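Local coordinates for delta-like protein (Rattus norvegicus, PDB 4XL1) that probably binds Notch receptors on neighbouring cells as a Delta-type ligand, chiefly through its N-terminal C2-like and DSL domains, at residues 6-11 and 93-98; 114-119 and 139-144; 55-60 and 77-82. The protein carries 3 engineered substitutions. All coordinates share one frame; numbering follows the deposited sequence. Where two conformers were deposited one is given.

Contact 1 (6-11 and 93-98); sequences FQLRLQ and LNIQAW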
ATOM      1  N   PHE B   6      -2.364   1.079   5.340  1.00 35.18           N
ATOM      2  CA  PHE B   6      -1.807   0.389   6.495  1.00 36.47           C
ATOM      3  C   PHE B   6      -2.345   1.090   7.732  1.00 34.87           C
ATOM      4  O   PHE B   6      -2.148   2.292   7.908  1.00 37.99           O
ATOM      5  CB  PHE B   6      -0.273   0.408   6.479  1.00 40.69           C
ATOM      6  CG  PHE B   6       0.365  -0.405   7.582  1.00 35.00           C
ATOM      7  CD1 PHE B   6       0.563   0.139   8.843  1.00 34.04           C
ATOM      8  CD2 PHE B   6       0.790  -1.704   7.350  1.00 32.83           C
ATOM      9  CE1 PHE B   6       1.152  -0.603   9.853  1.00 33.46           C
ATOM     10  CE2 PHE B   6       1.383  -2.449   8.356  1.00 28.90           C
ATOM     11  CZ  PHE B   6       1.563  -1.898   9.608  1.00 29.28           C
ATOM     12  N   GLN B   7      -3.035   0.342   8.585  1.00 32.35           N
ATOM     13  CA  GLN B   7      -3.644   0.926   9.769  1.00 29.17           C
ATOM     14  C   GLN B   7      -2.961   0.376  11.011  1.00 42.53           C
ATOM     15  O   GLN B   7      -2.758  -0.830  11.132  1.00 41.59           O
ATOM     16  CB  GLN B   7      -5.147   0.646   9.797  1.00 30.28           C
ATOM     17  CG  GLN B   7      -5.902   1.295   8.646  1.00 30.92           C
ATOM     18  CD  GLN B   7      -7.395   1.036   8.696  1.00 45.26           C
ATOM     19  OE1 GLN B   7      -7.860   0.129   9.387  1.00 40.80           O
ATOM     20  NE2 GLN B   7      -8.155   1.829   7.949  1.00 47.34           N
ATOM     21  N   LEU B   8      -2.594   1.267  11.923  1.00 43.24           N
ATOM     22  CA  LEU B   8      -1.867   0.871  13.120  1.00 40.73           C
ATOM     23  C   LEU B   8      -2.596   1.438  14.334  1.00 37.74           C
ATOM     24  O   LEU B   8      -2.782   2.650  14.447  1.00 36.80           O
ATOM     25  CB  LEU B   8      -0.410   1.357  13.042  1.00 39.74           C
ATOM     26  CG  LEU B   8       0.634   1.130  14.145  1.00 41.87           C
ATOM     27  CD1 LEU B   8       0.456   2.063  15.334  1.00 43.64           C
ATOM     28  CD2 LEU B   8       0.652  -0.328  14.592  1.00 39.50           C
ATOM     29  N   ARG B   9      -3.007   0.558  15.242  1.00 34.62           N
ATOM     30  CA  ARG B   9      -3.715   0.988  16.440  1.00 39.73           C
ATOM     31  C   ARG B   9      -2.826   0.855  17.668  1.00 38.12           C
ATOM     32  O   ARG B   9      -2.395  -0.240  18.020  1.00 35.07           O
ATOM     33  CB  ARG B   9      -4.999   0.176  16.638  1.00 45.27           C
ATOM     34  CG  ARG B   9      -5.716   0.470  17.952  1.00 51.14           C
ATOM     35  CD  ARG B   9      -6.643  -0.667  18.359  1.00 57.26           C
ATOM     36  NE  ARG B   9      -7.892  -0.663  17.605  1.00 63.19           N
ATOM     37  CZ  ARG B   9      -8.513  -1.763  17.192  1.00 65.32           C
ATOM     38  NH1 ARG B   9      -7.997  -2.954  17.463  1.00 68.05           N
ATOM     39  NH2 ARG B   9      -9.646  -1.673  16.510  1.00 61.44           N
ATOM     40  N   LEU B  10      -2.563   1.985  18.314  1.00 40.16           N
ATOM     41  CA  LEU B  10      -1.775   2.012  19.538  1.00 44.44           C
ATOM     42  C   LEU B  10      -2.717   1.810  20.718  1.00 45.46           C
ATOM     43  O   LEU B  10      -3.708   2.526  20.851  1.00 45.71           O
ATOM     44  CB  LEU B  10      -1.018   3.335  19.664  1.00 42.57           C
ATOM     45  CG  LEU B  10      -0.003   3.677  18.570  1.00 34.80           C
ATOM     46  CD1 LEU B  10       0.330   5.160  18.593  1.00 30.25           C
ATOM     47  CD2 LEU B  10       1.262   2.850  18.736  1.00 36.55           C
ATOM     48  N   GLN B  11      -2.414   0.840  21.575  1.00 43.25           N
ATOM     49  CA  GLN B  11      -3.369   0.439  22.604  1.00 39.98           C
ATOM     50  C   GLN B  11      -2.921   0.746  24.034  1.00 41.39           C
ATOM     51  O   GLN B  11      -3.707   1.258  24.830  1.00 42.33           O
ATOM     52  CB  GLN B  11      -3.681  -1.054  22.465  1.00 38.69           C
ATOM     53  CG  GLN B  11      -4.293  -1.419  21.117  1.00 40.93           C
ATOM     54  CD  GLN B  11      -4.539  -2.907  20.964  1.00 46.89           C
ATOM     55  OE1 GLN B  11      -3.710  -3.632  20.415  1.00 52.43           O
ATOM     56  NE2 GLN B  11      -5.688  -3.368  21.445  1.00 46.13           N
ATOM     57  N   LEU B  93       8.419  -2.666  10.212  1.00 36.02           N
ATOM     58  CA  LEU B  93       7.787  -1.589  10.966  1.00 38.75           C
ATOM     59  C   LEU B  93       8.642  -1.151  12.145  1.00 42.68           C
ATOM     60  O   LEU B  93       9.074  -1.969  12.959  1.00 42.11           O
ATOM     61  CB  LEU B  93       6.401  -2.009  11.458  1.00 32.28           C
ATOM     62  CG  LEU B  93       5.670  -0.951  12.287  1.00 30.96           C
ATOM     63  CD1 LEU B  93       5.454   0.313  11.470  1.00 20.52           C
ATOM     64  CD2 LEU B  93       4.349  -1.489  12.814  1.00 26.43           C
ATOM     65  N   ASN B  94       8.880   0.153  12.226  1.00 43.04           N
ATOM     66  CA  ASN B  94       9.651   0.728  13.316  1.00 43.49           C
ATOM     67  C   ASN B  94       8.818   1.754  14.074  1.00 43.17           C
ATOM     68  O   ASN B  94       8.371   2.747  13.501  1.00 42.10           O
ATOM     69  CB  ASN B  94      10.935   1.363  12.782  1.00 44.25           C
ATOM     70  CG  ASN B  94      11.769   2.004  13.873  1.00 49.69           C
ATOM     71  OD1 ASN B  94      12.108   3.184  13.797  1.00 56.62           O
ATOM     72  ND2 ASN B  94      12.103   1.227  14.898  1.00 46.30           N
ATOM     73  N   ILE B  95       8.605   1.500  15.360  1.00 40.40           N
ATOM     74  CA  ILE B  95       7.846   2.414  16.201  1.00 36.80           C
ATOM     75  C   ILE B  95       8.754   3.014  17.268  1.00 37.02           C
ATOM     76  O   ILE B  95       9.385   2.289  18.036  1.00 34.44           O
ATOM     77  CB  ILE B  95       6.650   1.708  16.878  1.00 35.36           C
ATOM     78  CG1 ILE B  95       5.755   1.037  15.831  1.00 34.63           C
ATOM     79  CG2 ILE B  95       5.856   2.691  17.727  1.00 29.23           C
ATOM     80  CD1 ILE B  95       4.549   0.322  16.416  1.00 35.74           C
ATOM     81  N   GLN B  96       8.816   4.342  17.309  1.00 37.26           N
ATOM     82  CA  GLN B  96       9.654   5.041  18.277  1.00 37.86           C
ATOM     83  C   GLN B  96       8.810   5.820  19.277  1.00 39.94           C
ATOM     84  O   GLN B  96       7.852   6.494  18.902  1.00 37.23           O
ATOM     85  CB  GLN B  96      10.620   6.003  17.576  1.00 36.31           C
ATOM     86  CG  GLN B  96      11.710   5.350  16.737  1.00 35.28           C
ATOM     87  CD  GLN B  96      12.654   6.375  16.130  1.00 35.84           C
ATOM     88  OE1 GLN B  96      12.345   7.567  16.084  1.00 34.68           O
ATOM     89  NE2 GLN B  96      13.809   5.917  15.659  1.00 33.74           N
ATOM     90  N   ALA B  97       9.171   5.727  20.551  1.00 40.47           N
ATOM     91  CA  ALA B  97       8.500   6.511  21.578  1.00 38.87           C
ATOM     92  C   ALA B  97       9.392   7.671  22.009  1.00 41.36           C
ATOM     93  O   ALA B  97      10.557   7.473  22.348  1.00 41.17           O
ATOM     94  CB  ALA B  97       8.136   5.637  22.769  1.00 30.15           C
ATOM     95  N   TRP B  98       8.840   8.880  21.992  1.00 40.91           N
ATOM     96  CA  TRP B  98       9.626  10.083  22.250  1.00 37.74           C
ATOM     97  C   TRP B  98       9.037  10.952  23.354  1.00 38.64           C
ATOM     98  O   TRP B  98       7.850  10.873  23.659  1.00 43.99           O
ATOM     99  CB  TRP B  98       9.747  10.927  20.981  1.00 36.59           C
ATOM    100  CG  TRP B  98      10.669  10.391  19.939  1.00 34.33           C
ATOM    101  CD1 TRP B  98      10.435   9.350  19.089  1.00 33.16           C
ATOM    102  CD2 TRP B  98      11.970  10.893  19.610  1.00 37.68           C
ATOM    103  NE1 TRP B  98      11.516   9.166  18.260  1.00 35.44           N
ATOM    104  CE2 TRP B  98      12.471  10.100  18.560  1.00 36.40           C
ATOM    105  CE3 TRP B  98      12.762  11.932  20.109  1.00 40.18           C
ATOM    106  CZ2 TRP B  98      13.727  10.313  17.999  1.00 38.22           C
ATOM    107  CZ3 TRP B  98      14.009  12.142  19.551  1.00 41.86           C
ATOM    108  CH2 TRP B  98      14.479  11.336  18.507  1.00 39.60           C
TER
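Leu93 reaches across the sandwich to two residues of strand 6-11, and it does so through a single methyl. CB leaves the backbone toward the opposite strand, and with CG anti to the backbone N (chi1 179°) the side chain runs straight on into the interior. CD2 continues this extended chain, anti to CA, and is the branch that makes the contact. At the surface of strand 6-11 it meets two neighbours: CD2 of Leu93 lies 4.3 Å from CZ of Phe6, approaching the ring obliquely, and beside it 4.3 Å from CD2 of Leu8. Leu8 uses the same CD2 for its second partner, CD1 of Ile95, at 4.4 Å. The methyl CD2 of Leu8 therefore bridges two residues that point inward from alternate positions of strand 93-98.

The two strand segments pass 11.5 Å apart at their axes with a crossing angle of -35°, a separation that only side chains can span. Other core residues close the sides: Ile36 of strand 31-37 touches both Leu93 and Ile95, while Ile121 and Ile119 of strand 114-124 touch Leu93 and Ile95 respectively. Phe6 is flanked by Val149, Leu38 and Trp87.

All four touching residues are buried, and they meet through carbon atoms alone, at relaxed van der Waals separations. The cohesion between these segments is accordingly dispersive and hydrophobic, as expected in the core of a C2-like beta sandwich.

Contact 2 (114-119 and 139-144); sequences SLISQI and TLTRLR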
ATOM      1  N   SER B 114      13.723  14.063  23.076  0.60 36.39           N
ATOM      2  CA  SER B 114      14.602  12.967  23.462  0.60 35.35           C
ATOM      3  C   SER B 114      13.880  11.625  23.336  0.60 34.14           C
ATOM      4  O   SER B 114      12.718  11.494  23.719  0.60 33.72           O
ATOM      5  CB  SER B 114      15.109  13.162  24.893  0.60 35.68           C
ATOM      6  OG  SER B 114      15.705  14.438  25.054  0.60 35.18           O
ATOM      7  N   LEU B 115      14.582  10.636  22.793  1.00 33.46           N
ATOM      8  CA  LEU B 115      14.035   9.297  22.599  1.00 36.09           C
ATOM      9  C   LEU B 115      13.792   8.574  23.922  1.00 38.31           C
ATOM     10  O   LEU B 115      14.589   8.679  24.851  1.00 37.92           O
ATOM     11  CB  LEU B 115      14.973   8.471  21.715  1.00 33.23           C
ATOM     12  CG  LEU B 115      14.567   7.035  21.373  1.00 30.33           C
ATOM     13  CD1 LEU B 115      13.412   7.018  20.384  1.00 29.50           C
ATOM     14  CD2 LEU B 115      15.759   6.278  20.814  1.00 26.86           C
ATOM     15  N   ILE B 116      12.681   7.846  24.001  1.00 35.87           N
ATOM     16  CA  ILE B 116      12.378   7.039  25.177  1.00 32.20           C
ATOM     17  C   ILE B 116      12.781   5.590  24.928  1.00 36.38           C
ATOM     18  O   ILE B 116      13.617   5.036  25.640  1.00 35.34           O
ATOM     19  CB  ILE B 116      10.883   7.105  25.539  1.00 29.65           C
ATOM     20  CG1 ILE B 116      10.501   8.527  25.951  1.00 26.15           C
ATOM     21  CG2 ILE B 116      10.555   6.119  26.649  1.00 27.91           C
ATOM     22  CD1 ILE B 116       9.049   8.686  26.336  1.00 25.15           C
ATOM     23  N   SER B 117      12.185   4.994  23.901  1.00 39.77           N
ATOM     24  CA  SER B 117      12.521   3.641  23.477  1.00 37.89           C
ATOM     25  C   SER B 117      11.925   3.381  22.103  1.00 34.34           C
ATOM     26  O   SER B 117      11.117   4.167  21.610  1.00 33.83           O
ATOM     27  CB  SER B 117      12.014   2.601  24.481  1.00 38.32           C
ATOM     28  OG  SER B 117      10.605   2.460  24.411  1.00 39.09           O
ATOM     29  N   GLN B 118      12.316   2.275  21.486  1.00 33.13           N
ATOM     30  CA  GLN B 118      11.795   1.938  20.172  1.00 35.23           C
ATOM     31  C   GLN B 118      11.806   0.439  19.946  1.00 35.21           C
ATOM     32  O   GLN B 118      12.573  -0.296  20.568  1.00 39.79           O
ATOM     33  CB  GLN B 118      12.591   2.645  19.069  1.00 37.41           C
ATOM     34  CG  GLN B 118      14.027   2.166  18.913  1.00 36.89           C
ATOM     35  CD  GLN B 118      14.729   2.810  17.729  1.00 37.16           C
ATOM     36  OE1 GLN B 118      14.174   2.894  16.633  1.00 38.20           O
ATOM     37  NE2 GLN B 118      15.953   3.279  17.948  1.00 35.67           N
ATOM     38  N   ILE B 119      10.945  -0.004  19.041  1.00 39.13           N
ATOM     39  CA  ILE B 119      10.876  -1.407  18.686  1.00 40.09           C
ATOM     40  C   ILE B 119      10.963  -1.544  17.179  1.00 40.74           C
ATOM     41  O   ILE B 119      10.749  -0.581  16.442  1.00 40.00           O
ATOM     42  CB  ILE B 119       9.574  -2.069  19.204  1.00 40.85           C
ATOM     43  CG1 ILE B 119       8.335  -1.304  18.724  1.00 42.01           C
ATOM     44  CG2 ILE B 119       9.589  -2.160  20.722  1.00 44.99           C
ATOM     45  CD1 ILE B 119       7.665  -1.897  17.494  1.00 42.95           C
ATOM     46  N   THR B 139      12.392  -4.198  30.364  1.00 44.74           N
ATOM     47  CA  THR B 139      12.423  -3.875  31.788  1.00 47.63           C
ATOM     48  C   THR B 139      11.988  -2.438  32.080  1.00 41.15           C
ATOM     49  O   THR B 139      11.418  -2.163  33.134  1.00 39.97           O
ATOM     50  CB  THR B 139      13.823  -4.105  32.389  1.00 51.87           C
ATOM     51  OG1 THR B 139      14.751  -3.171  31.825  1.00 51.74           O
ATOM     52  CG2 THR B 139      14.299  -5.521  32.107  1.00 54.18           C
ATOM     53  N   LEU B 140      12.247  -1.525  31.150  1.00 40.71           N
ATOM     54  CA  LEU B 140      11.831  -0.139  31.342  1.00 42.18           C
ATOM     55  C   LEU B 140      10.427   0.159  30.801  1.00 42.72           C
ATOM     56  O   LEU B 140       9.593   0.712  31.516  1.00 41.20           O
ATOM     57  CB  LEU B 140      12.845   0.820  30.714  1.00 43.94           C
ATOM     58  CG  LEU B 140      14.207   0.865  31.416  1.00 52.04           C
ATOM     59  CD1 LEU B 140      15.184   1.758  30.662  1.00 56.42           C
ATOM     60  CD2 LEU B 140      14.073   1.289  32.872  1.00 53.43           C
ATOM     61  N   THR B 141      10.161  -0.211  29.550  1.00 36.64           N
ATOM     62  CA  THR B 141       8.901   0.168  28.909  1.00 39.36           C
ATOM     63  C   THR B 141       8.130  -1.014  28.324  1.00 38.94           C
ATOM     64  O   THR B 141       8.687  -2.090  28.108  1.00 38.34           O
ATOM     65  CB  THR B 141       9.129   1.187  27.768  1.00 39.36           C
ATOM     66  OG1 THR B 141       9.798   0.546  26.675  1.00 33.39           O
ATOM     67  CG2 THR B 141       9.960   2.369  28.250  1.00 36.76           C
ATOM     68  N   ARG B 142       6.838  -0.799  28.086  1.00 38.28           N
ATOM     69  CA  ARG B 142       5.983  -1.785  27.430  1.00 42.20           C
ATOM     70  C   ARG B 142       5.126  -1.107  26.367  1.00 42.11           C
ATOM     71  O   ARG B 142       4.611  -0.013  26.590  1.00 40.01           O
ATOM     72  CB  ARG B 142       5.061  -2.498  28.423  1.00 46.81           C
ATOM     73  CG  ARG B 142       5.734  -3.122  29.627  1.00 52.46           C
ATOM     74  CD  ARG B 142       4.742  -3.969  30.428  1.00 60.49           C
ATOM     75  NE  ARG B 142       3.570  -3.220  30.882  1.00 69.52           N
ATOM     76  CZ  ARG B 142       2.388  -3.238  30.269  1.00 78.87           C
ATOM     77  NH1 ARG B 142       2.221  -3.961  29.169  1.00 82.27           N
ATOM     78  NH2 ARG B 142       1.374  -2.531  30.750  1.00 80.22           N
ATOM     79  N   LEU B 143       4.972  -1.752  25.217  1.00 40.10           N
ATOM     80  CA  LEU B 143       4.105  -1.222  24.169  1.00 40.64           C
ATOM     81  C   LEU B 143       3.152  -2.296  23.663  1.00 38.84           C
ATOM     82  O   LEU B 143       3.574  -3.396  23.303  1.00 39.08           O
ATOM     83  CB  LEU B 143       4.931  -0.664  23.007  1.00 41.90           C
ATOM     84  CG  LEU B 143       4.133  -0.197  21.786  1.00 41.95           C
ATOM     85  CD1 LEU B 143       3.417   1.112  22.077  1.00 43.14           C
ATOM     86  CD2 LEU B 143       5.035  -0.057  20.567  1.00 40.20           C
ATOM     87  N   ARG B 144       1.867  -1.961  23.626  1.00 37.74           N
ATOM     88  CA  ARG B 144       0.816  -2.860  23.156  1.00 40.18           C
ATOM     89  C   ARG B 144       0.139  -2.233  21.939  1.00 36.82           C
ATOM     90  O   ARG B 144      -0.267  -1.079  21.988  1.00 31.43           O
ATOM     91  CB  ARG B 144      -0.206  -3.085  24.268  1.00 47.27           C
ATOM     92  CG  ARG B 144      -1.018  -4.360  24.141  1.00 55.50           C
ATOM     93  CD  ARG B 144      -1.403  -4.909  25.505  1.00 60.24           C
ATOM     94  NE  ARG B 144      -2.525  -4.183  26.087  1.00 65.76           N
ATOM     95  CZ  ARG B 144      -3.664  -3.933  25.451  1.00 65.66           C
ATOM     96  NH1 ARG B 144      -3.834  -4.356  24.209  1.00 67.47           N
ATOM     97  NH2 ARG B 144      -4.633  -3.262  26.056  1.00 63.87           N
TER
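Ser117 and Thr141 come within 7.4 Å at their CA atoms and Ile119 and Leu143 within 8.7 Å, so the two segments run past each other at side-chain distance, 139-144 leading into strand 142-151. The polar link is a hydrogen bond between the hydroxyls, Ser117 OG to Thr141 OG1, 3.1 Å long. Each oxygen lies between its own backbone N and carbonyl carbon (chi1 73° in Ser117 and 69° in Thr141), which turns the two hydroxyls toward each other. Thr141 OG1 also bonds to a residue close to these segments, so the hydroxyl is held by two partners.

The methyl of Thr141 has a mixed setting: CG2 packs 4.1 Å from CG2 of Ile116, the two side chains meeting at a slant, while also lying beside the serine hydroxyl. Further along, Ile119 offers CG1 to CD2 of Leu143 at 4.0 Å, and these two side chains cross at about a right angle. Ile95 touches both of them, and Phe13 of strand 4-14 packs on Thr141 and Leu143. On the outward side, Arg142 forms a salt bridge with Glu12 and touches an N-acetylglucosamine.

Strand 114-119 is not regular here. Ile116 and Ser117 both face Ala97, a classic beta bulge on the edge strand of the four-stranded sheet. It brings two successive residues to Thr141, one through a methyl and one through a hydroxyl. Mixed apolar and hydroxyl packing of this kind joins the two sheets near the margin of the C2-like sandwich.

Contact 3 (55-60 and 77-82); sequences VSTPVL and NPLQLP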
ATOM      1  N   VAL B  55       4.922   8.626   9.658  1.00 40.04           N
ATOM      2  CA  VAL B  55       3.985   9.562  10.261  1.00 41.17           C
ATOM      3  C   VAL B  55       4.301   9.753  11.741  1.00 41.50           C
ATOM      4  O   VAL B  55       4.864   8.869  12.389  1.00 45.21           O
ATOM      5  CB  VAL B  55       2.520   9.083  10.079  1.00 42.07           C
ATOM      6  CG1 VAL B  55       2.212   7.905  10.993  1.00 41.45           C
ATOM      7  CG2 VAL B  55       1.536  10.225  10.315  1.00 38.49           C
ATOM      8  N   SER B  56       3.938  10.917  12.266  1.00 41.39           N
ATOM      9  CA  SER B  56       4.139  11.224  13.674  1.00 43.52           C
ATOM     10  C   SER B  56       2.816  11.597  14.321  1.00 42.96           C
ATOM     11  O   SER B  56       1.909  12.105  13.661  1.00 45.46           O
ATOM     12  CB  SER B  56       5.156  12.354  13.845  1.00 48.34           C
ATOM     13  OG  SER B  56       6.465  11.910  13.537  1.00 50.80           O
ATOM     14  N   THR B  57       2.716  11.345  15.620  1.00 37.93           N
ATOM     15  CA  THR B  57       1.506  11.647  16.369  1.00 37.00           C
ATOM     16  C   THR B  57       1.744  12.822  17.304  1.00 40.81           C
ATOM     17  O   THR B  57       2.889  13.144  17.620  1.00 45.59           O
ATOM     18  CB  THR B  57       1.045  10.439  17.210  1.00 37.38           C
ATOM     19  OG1 THR B  57       1.773  10.406  18.444  1.00 32.25           O
ATOM     20  CG2 THR B  57       1.261   9.138  16.455  1.00 39.68           C
ATOM     21  N   PRO B  58       0.663  13.481  17.744  1.00 42.58           N
ATOM     22  CA  PRO B  58       0.821  14.421  18.856  1.00 42.15           C
ATOM     23  C   PRO B  58       1.027  13.645  20.151  1.00 39.91           C
ATOM     24  O   PRO B  58       0.990  12.415  20.127  1.00 35.69           O
ATOM     25  CB  PRO B  58      -0.502  15.186  18.863  1.00 43.65           C
ATOM     26  CG  PRO B  58      -1.464  14.249  18.263  1.00 42.20           C
ATOM     27  CD  PRO B  58      -0.707  13.494  17.208  1.00 41.04           C
ATOM     28  N   VAL B  59       1.245  14.339  21.261  1.00 40.77           N
ATOM     29  CA  VAL B  59       1.410  13.653  22.537  1.00 43.48           C
ATOM     30  C   VAL B  59       0.095  13.013  22.970  1.00 41.80           C
ATOM     31  O   VAL B  59      -0.945  13.670  23.013  1.00 40.27           O
ATOM     32  CB  VAL B  59       1.913  14.606  23.633  1.00 43.14           C
ATOM     33  CG1 VAL B  59       1.830  13.943  24.999  1.00 36.95           C
ATOM     34  CG2 VAL B  59       3.336  15.041  23.334  1.00 45.85           C
ATOM     35  N   LEU B  60       0.151  11.725  23.294  1.00 41.49           N
ATOM     36  CA  LEU B  60      -1.045  10.953  23.607  1.00 41.45           C
ATOM     37  C   LEU B  60      -1.207  10.756  25.109  1.00 44.08           C
ATOM     38  O   LEU B  60      -2.298  10.450  25.589  1.00 45.17           O
ATOM     39  CB  LEU B  60      -1.002   9.598  22.899  1.00 37.37           C
ATOM     40  CG  LEU B  60      -0.866   9.649  21.377  1.00 36.64           C
ATOM     41  CD1 LEU B  60      -0.811   8.249  20.790  1.00 33.66           C
ATOM     42  CD2 LEU B  60      -2.023  10.434  20.774  1.00 39.37           C
ATOM     43  N   ASN B  77      -6.403   7.735  15.889  1.00 74.68           N
ATOM     44  CA  ASN B  77      -6.082   6.353  16.203  1.00 64.36           C
ATOM     45  C   ASN B  77      -7.274   5.473  15.840  1.00 57.02           C
ATOM     46  O   ASN B  77      -8.379   5.707  16.318  1.00 60.65           O
ATOM     47  CB  ASN B  77      -5.716   6.206  17.681  1.00 62.03           C
ATOM     48  CG  ASN B  77      -4.996   4.902  17.973  1.00 58.48           C
ATOM     49  OD1 ASN B  77      -3.949   4.655  17.392  1.00 56.11           O
ATOM     50  ND2 ASN B  77      -5.543   4.068  18.869  1.00 58.87           N
ATOM     51  N   PRO B  78      -7.062   4.478  14.965  1.00 50.77           N
ATOM     52  CA  PRO B  78      -5.804   4.061  14.330  1.00 52.94           C
ATOM     53  C   PRO B  78      -5.144   5.076  13.372  1.00 54.78           C
ATOM     54  O   PRO B  78      -5.826   5.865  12.712  1.00 57.18           O
ATOM     55  CB  PRO B  78      -6.223   2.829  13.518  1.00 50.51           C
ATOM     56  CG  PRO B  78      -7.463   2.326  14.161  1.00 52.95           C
ATOM     57  CD  PRO B  78      -8.167   3.544  14.673  1.00 50.99           C
ATOM     58  N   LEU B  79      -3.814   5.029  13.298  1.00 49.44           N
ATOM     59  CA  LEU B  79      -3.060   5.848  12.346  1.00 45.57           C
ATOM     60  C   LEU B  79      -3.265   5.305  10.938  1.00 40.79           C
ATOM     61  O   LEU B  79      -3.500   4.111  10.760  1.00 37.42           O
ATOM     62  CB  LEU B  79      -1.566   5.878  12.689  1.00 41.28           C
ATOM     63  CG  LEU B  79      -1.125   6.443  14.040  1.00 43.90           C
ATOM     64  CD1 LEU B  79       0.238   5.888  14.417  1.00 44.63           C
ATOM     65  CD2 LEU B  79      -1.084   7.959  13.978  1.00 48.03           C
ATOM     66  N   GLN B  80      -3.165   6.179   9.941  1.00 39.50           N
ATOM     67  CA  GLN B  80      -3.354   5.770   8.557  1.00 38.31           C
ATOM     68  C   GLN B  80      -2.121   6.056   7.705  1.00 40.22           C
ATOM     69  O   GLN B  80      -1.621   7.181   7.686  1.00 42.93           O
ATOM     70  CB  GLN B  80      -4.566   6.495   7.964  1.00 47.17           C
ATOM     71  CG  GLN B  80      -5.851   6.330   8.766  1.00 53.11           C
ATOM     72  CD  GLN B  80      -6.719   5.188   8.282  1.00 55.15           C
ATOM     73  OE1 GLN B  80      -7.166   4.357   9.072  1.00 63.18           O
ATOM     74  NE2 GLN B  80      -6.979   5.153   6.983  1.00 49.65           N
ATOM     75  N   LEU B  81      -1.630   5.040   7.005  1.00 34.84           N
ATOM     76  CA  LEU B  81      -0.612   5.244   5.979  1.00 36.16           C
ATOM     77  C   LEU B  81      -1.094   4.746   4.618  1.00 36.29           C
ATOM     78  O   LEU B  81      -1.033   3.550   4.333  1.00 30.52           O
ATOM     79  CB  LEU B  81       0.700   4.549   6.357  1.00 38.52           C
ATOM     80  CG  LEU B  81       1.458   5.089   7.572  1.00 45.97           C
ATOM     81  CD1 LEU B  81       2.584   4.145   7.966  1.00 47.07           C
ATOM     82  CD2 LEU B  81       1.997   6.483   7.288  1.00 48.20           C
ATOM     83  N   PRO B  82      -1.566   5.669   3.765  1.00 41.02           N
ATOM     84  CA  PRO B  82      -2.066   5.326   2.429  1.00 40.97           C
ATOM     85  C   PRO B  82      -0.911   4.964   1.498  1.00 43.97           C
ATOM     86  O   PRO B  82       0.123   5.630   1.518  1.00 49.41           O
ATOM     87  CB  PRO B  82      -2.772   6.606   1.984  1.00 37.59           C
ATOM     88  CG  PRO B  82      -2.036   7.689   2.691  1.00 41.70           C
ATOM     89  CD  PRO B  82      -1.676   7.113   4.037  1.00 41.51           C
TER
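Thr57 and Leu79 cross at about a right angle, with the methyl of the threonine set against the forked end of the leucine. CG2 of Thr57 lies 3.6 Å from CD2 and 4.0 Å from CD1 of Leu79, so that one methyl meets both branches. The threonine is held in this pose through its hydroxyl. A chi1 of 83° tucks OG1 back over its own backbone. From there Thr57 OG1 donates to Pro58 O at 2.7 Å, tilted from the carbonyl plane, and is also hydrogen-bonded to the backbone N of Phe34. With its oxygen committed to the backbone, the residue presents its methyl to the other segment.

Val55 and Leu81 meet at a slant rather than squarely. CD2 of Leu81 comes to 3.9 Å from CB of Val55 and 4.0 Å from its CG1, settling against the flank of the valine instead of one methyl. Although Leu81 does not set out toward segment 55-60, its end swings nearer. Val55 CG1 reaches Leu79 as well, lying 4.4 Å from its CD1, so the valine touches both leucines and completes a staggered row of alternate residues from the two segments. Ser56 and Gln80, between them in sequence, point away.

Segment 55-60 lies on the edge strand of the four-stranded sheet, where Val55 and Thr57 pair by backbone with Ile36 and Phe34 of strand 31-37. Strand 79-83 belongs to the other sheet and pairs with strand 4-14, Leu79 hydrogen-bonding through its backbone to Leu8. Ile36 touches both Val55 and Leu79, continuing the packing inward from this margin of the sandwich.

Overall arrangement
From the N terminus, strand 4-14 opens the long loop that contact 1 closes at strand 90-99. Contact 3 is nested inside that loop: it begins at strand 54-62 and closes at strand 79-83, just before the chain enters strand 90-99. Contact 2 follows in series, closing a shorter loop from strand 114-124 to strand 142-151. Each contact joins the five-stranded to the four-stranded sheet of the C2-like domain. Contact 1 lies about 8 Å from contact 3 and 11 Å from contact 2, centre to centre, and touches both; contacts 2 and 3, about 17 Å apart between centres, use the two outermost strands of the four-stranded sheet.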